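Local coordinates for occlusion-derived virus envelope protein E66 (Autographa californica nucleopolyhedrovirus, PDB 3VSN), which is an envelope protein of occlusion-derived virus with chondroitin lyase activity, essential for oral infectivity and possibly digesting the chondroitin sulfate barrier of the host midgut, at residues N599-T610 / S648-I658. Residues are numbered along the deposited sequence; the frame is centred on the assembly and turned at random.
Sequences NKVSFMSANEDT and STFDLQFIFEI. With GOL (glycerol), chain B.
Phe-656 overlaps Phe-603 rim to rim: its CE2 lies 3.8 Å from Phe-603 CD1, and the ring planes stand 82° apart, with neither ring over the face of the other. Both rings sit on the face of the sheet that helix 614-623 covers, where Ile-617 touches each of them. Further along this face, Val-601 CG2 meets Ile-658 CD1 at 3.6 Å; CG1 stands anti to the backbone N (chi1 -179°), which puts CG2 beside that N and anti to the carbonyl carbon, on the side of Ile-658. The Phe-654 ring turns its edge to the chain beyond the strand, where Phe-654 CZ comes to 3.4 Å from Thr-610 C.

The backbone evidence is that of neighbouring antiparallel strands, 600-605 and 654-658, in the C-terminal sheet. Val-601 with Phe-656 and Phe-603 with Phe-654 form hydrogen-bonded pairs, and Ile-658 N donates to Asn-599 O at 2.8 Å from above the carbonyl plane (44° out of it).

On the reverse face, Ser-602 OG donates to Gln-653 OE1 at 2.7 Å, somewhat tilted from the carbonyl plane. Lys-421 N is a second donor to OE1, and Asp-323 accepts from NE2, so both ends of the buried amide are engaged and its rotation is fixed. Met-604, extended, carries CE to 3.8 Å from Leu-652 CD1. Where the strands diverge, one water accepts from Ser-605 N and donates to Asp-609 O and Leu-652 O. At the other end, a water joins Asn-599 ND2, Glu-657 OE2 and Ile-658 O.

Far from the catalytic residues, apolar side chains of Val-601, Phe-603 and Phe-656 pack against helix 614-623, while the Gln-653 amide, held by Ser-602, hydrogen-bonds to Lys-421 of strand 414-421, joining the two sheets.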
loop_
_atom_site.group_PDB
_atom_site.type_symbol
_atom_site.label_atom_id
_atom_site.label_comp_id
_atom_site.label_asym_id
_atom_site.label_seq_id
_atom_site.Cartn_x
_atom_site.Cartn_y
_atom_site.Cartn_z
ATOM N N ASN A 599 -19.914 17.284 -16.809
ATOM C CA ASN A 599 -21.043 17.912 -16.122
ATOM C C ASN A 599 -21.056 17.616 -14.616
ATOM O O ASN A 599 -22.112 17.643 -13.978
ATOM C CB ASN A 599 -22.366 17.466 -16.766
ATOM C CG ASN A 599 -22.701 16.010 -16.475
ATOM O OD1 ASN A 599 -21.811 15.173 -16.279
ATOM N ND2 ASN A 599 -23.994 15.698 -16.435
ATOM N N LYS A 600 -19.885 17.323 -14.059
ATOM C CA LYS A 600 -19.776 16.936 -12.655
ATOM C C LYS A 600 -18.784 17.834 -11.930
ATOM O O LYS A 600 -17.731 18.157 -12.472
ATOM C CB LYS A 600 -19.343 15.472 -12.555
ATOM C CG LYS A 600 -19.299 14.907 -11.146
ATOM C CD LYS A 600 -18.733 13.495 -11.161
ATOM C CE LYS A 600 -18.769 12.861 -9.778
ATOM N NZ LYS A 600 -17.819 13.534 -8.847
ATOM N N VAL A 601 -19.132 18.248 -10.712
ATOM C CA VAL A 601 -18.228 19.026 -9.866
ATOM C C VAL A 601 -18.207 18.422 -8.465
ATOM O O VAL A 601 -19.259 18.063 -7.924
ATOM C CB VAL A 601 -18.643 20.514 -9.772
ATOM C CG1 VAL A 601 -17.667 21.287 -8.901
ATOM C CG2 VAL A 601 -18.700 21.155 -11.146
ATOM N N SER A 602 -17.012 18.313 -7.887
ATOM C CA SER A 602 -16.852 17.860 -6.508
ATOM C C SER A 602 -16.127 18.914 -5.665
ATOM O O SER A 602 -15.150 19.510 -6.128
ATOM C CB SER A 602 -16.084 16.536 -6.475
ATOM O OG SER A 602 -15.714 16.201 -5.149
ATOM N N PHE A 603 -16.618 19.139 -4.442
ATOM C CA PHE A 603 -15.996 20.042 -3.462
ATOM C C PHE A 603 -15.714 19.285 -2.177
ATOM O O PHE A 603 -16.477 18.393 -1.809
ATOM C CB PHE A 603 -16.961 21.149 -3.037
ATOM C CG PHE A 603 -17.230 22.193 -4.077
ATOM C CD1 PHE A 603 -18.256 22.022 -4.998
ATOM C CD2 PHE A 603 -16.513 23.390 -4.082
ATOM C CE1 PHE A 603 -18.538 23.005 -5.934
ATOM C CE2 PHE A 603 -16.792 24.381 -5.018
ATOM C CZ PHE A 603 -17.804 24.182 -5.946
ATOM N N MET A 604 -14.658 19.680 -1.467
ATOM C CA MET A 604 -14.457 19.246 -0.085
ATOM C C MET A 604 -13.686 20.301 0.704
ATOM O O MET A 604 -12.836 20.996 0.149
ATOM C CB MET A 604 -13.724 17.901 -0.016
ATOM C CG MET A 604 -13.516 17.398 1.406
ATOM S SD MET A 604 -12.692 15.806 1.544
ATOM C CE MET A 604 -12.314 15.790 3.297
ATOM N N SER A 605 -13.999 20.410 1.993
ATOM C CA SER A 605 -13.291 21.309 2.898
ATOM C C SER A 605 -12.250 20.547 3.718
ATOM O O SER A 605 -12.523 19.452 4.206
ATOM C CB SER A 605 -14.281 21.995 3.841
ATOM O OG SER A 605 -13.596 22.620 4.910
ATOM N N ALA A 606 -11.065 21.135 3.879
ATOM C CA ALA A 606 -10.013 20.525 4.698
ATOM C C ALA A 606 -10.386 20.535 6.181
ATOM O O ALA A 606 -9.777 19.825 6.982
ATOM C CB ALA A 606 -8.673 21.219 4.469
ATOM N N ASN A 607 -11.388 21.346 6.533
ATOM C CA ASN A 607 -11.967 21.340 7.877
ATOM C C ASN A 607 -13.033 20.255 8.053
ATOM O O ASN A 607 -13.573 20.082 9.144
ATOM C CB ASN A 607 -12.535 22.723 8.221
ATOM C CG ASN A 607 -11.458 23.784 8.297
ATOM O OD1 ASN A 607 -10.382 23.549 8.847
ATOM N ND2 ASN A 607 -11.731 24.949 7.728
ATOM N N GLU A 608 -13.319 19.537 6.964
ATOM C CA GLU A 608 -14.286 18.428 6.939
ATOM C C GLU A 608 -15.724 18.876 7.221
ATOM O O GLU A 608 -16.541 18.118 7.755
ATOM C CB GLU A 608 -13.834 17.281 7.863
ATOM C CG GLU A 608 -12.451 16.735 7.505
ATOM C CD GLU A 608 -11.887 15.764 8.530
ATOM O OE1 GLU A 608 -12.199 15.894 9.732
ATOM O OE2 GLU A 608 -11.108 14.872 8.135
ATOM N N ASP A 609 -16.026 20.116 6.839
ATOM C CA ASP A 609 -17.378 20.659 6.940
ATOM C C ASP A 609 -18.369 19.766 6.199
ATOM O O ASP A 609 -18.099 19.315 5.082
ATOM C CB ASP A 609 -17.433 22.073 6.352
ATOM C CG ASP A 609 -16.676 23.096 7.189
ATOM O OD1 ASP A 609 -16.005 22.716 8.173
ATOM O OD2 ASP A 609 -16.753 24.295 6.862
ATOM N N THR A 610 -19.511 19.505 6.827
ATOM C CA THR A 610 -20.564 18.706 6.195
ATOM C C THR A 610 -21.609 19.607 5.532
ATOM O O THR A 610 -22.577 19.123 4.943
ATOM C CB THR A 610 -21.234 17.747 7.197
ATOM O OG1 THR A 610 -21.761 18.502 8.293
ATOM C CG2 THR A 610 -20.218 16.730 7.721
ATOM N N SER A 648 -22.528 11.671 5.581
ATOM C CA SER A 648 -21.109 11.954 5.769
ATOM C C SER A 648 -20.367 10.818 6.471
ATOM O O SER A 648 -19.231 11.006 6.911
ATOM C CB SER A 648 -20.929 13.260 6.544
ATOM O OG SER A 648 -21.450 13.128 7.854
ATOM N N THR A 649 -20.997 9.646 6.568
ATOM C CA THR A 649 -20.399 8.508 7.280
ATOM C C THR A 649 -19.064 8.080 6.667
ATOM O O THR A 649 -18.085 7.886 7.388
ATOM C CB THR A 649 -21.353 7.289 7.350
ATOM O OG1 THR A 649 -22.589 7.682 7.964
ATOM C CG2 THR A 649 -20.731 6.148 8.168
ATOM N N PHE A 650 -19.035 7.956 5.340
ATOM C CA PHE A 650 -17.883 7.396 4.627
ATOM C C PHE A 650 -17.131 8.440 3.799
ATOM O O PHE A 650 -15.908 8.378 3.680
ATOM C CB PHE A 650 -18.325 6.243 3.705
ATOM C CG PHE A 650 -19.242 5.241 4.360
ATOM C CD1 PHE A 650 -18.727 4.199 5.129
ATOM C CD2 PHE A 650 -20.623 5.325 4.192
ATOM C CE1 PHE A 650 -19.570 3.271 5.728
ATOM C CE2 PHE A 650 -21.473 4.399 4.788
ATOM C CZ PHE A 650 -20.945 3.370 5.556
ATOM N N ASP A 651 -17.871 9.386 3.228
ATOM C CA ASP A 651 -17.333 10.328 2.242
ATOM C C ASP A 651 -17.701 11.764 2.599
ATOM O O ASP A 651 -18.769 12.008 3.154
ATOM C CB ASP A 651 -17.883 9.999 0.853
ATOM C CG ASP A 651 -17.493 8.609 0.374
ATOM O OD1 ASP A 651 -16.284 8.315 0.287
ATOM O OD2 ASP A 651 -18.401 7.812 0.061
ATOM N N LEU A 652 -16.824 12.710 2.262
ATOM C CA LEU A 652 -17.013 14.116 2.648
ATOM C C LEU A 652 -17.067 15.095 1.474
ATOM O O LEU A 652 -16.957 16.312 1.662
ATOM C CB LEU A 652 -15.925 14.544 3.639
ATOM C CG LEU A 652 -15.980 13.917 5.036
ATOM C CD1 LEU A 652 -14.679 14.160 5.787
ATOM C CD2 LEU A 652 -17.168 14.454 5.824
ATOM N N GLN A 653 -17.258 14.567 0.268
ATOM C CA GLN A 653 -17.294 15.401 -0.930
ATOM C C GLN A 653 -18.716 15.775 -1.328
ATOM O O GLN A 653 -19.598 14.918 -1.393
ATOM C CB GLN A 653 -16.583 14.708 -2.094
ATOM C CG GLN A 653 -15.088 14.524 -1.878
ATOM C CD GLN A 653 -14.419 13.739 -2.990
ATOM O OE1 GLN A 653 -14.767 13.878 -4.165
ATOM N NE2 GLN A 653 -13.441 12.914 -2.622
ATOM N N PHE A 654 -18.925 17.063 -1.586
ATOM C CA PHE A 654 -20.186 17.559 -2.121
ATOM C C PHE A 654 -20.148 17.396 -3.634
ATOM O O PHE A 654 -19.257 17.929 -4.293
ATOM C CB PHE A 654 -20.377 19.043 -1.773
ATOM C CG PHE A 654 -20.343 19.334 -0.299
ATOM C CD1 PHE A 654 -19.131 19.529 0.359
ATOM C CD2 PHE A 654 -21.524 19.421 0.428
ATOM C CE1 PHE A 654 -19.099 19.789 1.720
ATOM C CE2 PHE A 654 -21.499 19.688 1.788
ATOM C CZ PHE A 654 -20.287 19.872 2.433
ATOM N N ILE A 655 -21.115 16.662 -4.177
ATOM C CA ILE A 655 -21.165 16.406 -5.613
ATOM C C ILE A 655 -22.372 17.105 -6.237
ATOM O O ILE A 655 -23.500 16.982 -5.745
ATOM C CB ILE A 655 -21.172 14.891 -5.923
ATOM C CG1 ILE A 655 -19.930 14.219 -5.310
ATOM C CG2 ILE A 655 -21.218 14.646 -7.430
ATOM C CD1 ILE A 655 -20.015 12.706 -5.213
ATOM N N PHE A 656 -22.108 17.856 -7.305
ATOM C CA PHE A 656 -23.137 18.589 -8.025
ATOM C C PHE A 656 -23.102 18.232 -9.499
ATOM O O PHE A 656 -22.048 17.881 -10.042
ATOM C CB PHE A 656 -22.944 20.102 -7.867
ATOM C CG PHE A 656 -22.994 20.568 -6.442
ATOM C CD1 PHE A 656 -24.211 20.871 -5.839
ATOM C CD2 PHE A 656 -21.824 20.697 -5.698
ATOM C CE1 PHE A 656 -24.260 21.294 -4.521
ATOM C CE2 PHE A 656 -21.869 21.120 -4.379
ATOM C CZ PHE A 656 -23.090 21.413 -3.788
ATOM N N GLU A 657 -24.267 18.319 -10.130
ATOM C CA GLU A 657 -24.403 18.126 -11.561
ATOM C C GLU A 657 -24.572 19.497 -12.205
ATOM O O GLU A 657 -25.371 20.307 -11.742
ATOM C CB GLU A 657 -25.610 17.229 -11.853
ATOM C CG GLU A 657 -25.913 17.009 -13.330
ATOM C CD GLU A 657 -27.155 16.158 -13.565
ATOM O OE1 GLU A 657 -27.832 15.767 -12.591
ATOM O OE2 GLU A 657 -27.467 15.881 -14.738
ATOM N N ILE A 658 -23.812 19.759 -13.261
ATOM C CA ILE A 658 -23.949 21.012 -13.996
ATOM C C ILE A 658 -25.122 20.872 -14.969
ATOM O O ILE A 658 -25.069 20.054 -15.887
ATOM C CB ILE A 658 -22.638 21.383 -14.727
ATOM C CG1 ILE A 658 -21.480 21.530 -13.729
ATOM C CG2 ILE A 658 -22.798 22.671 -15.516
ATOM C CD1 ILE A 658 -21.756 22.483 -12.576
HETATM C C1 GOL B . -24.328 14.881 9.549
HETATM O O1 GOL B . -23.413 16.029 9.627
HETATM C C2 GOL B . -24.196 14.256 8.141
HETATM O O2 GOL B . -24.250 15.282 7.123
HETATM C C3 GOL B . -25.317 13.238 7.924
HETATM O O3 GOL B . -24.769 11.909 7.902
HETATM O O HOH W 1 -26.336 17.625 -16.618
HETATM O O HOH W 2 -16.107 18.675 3.170
#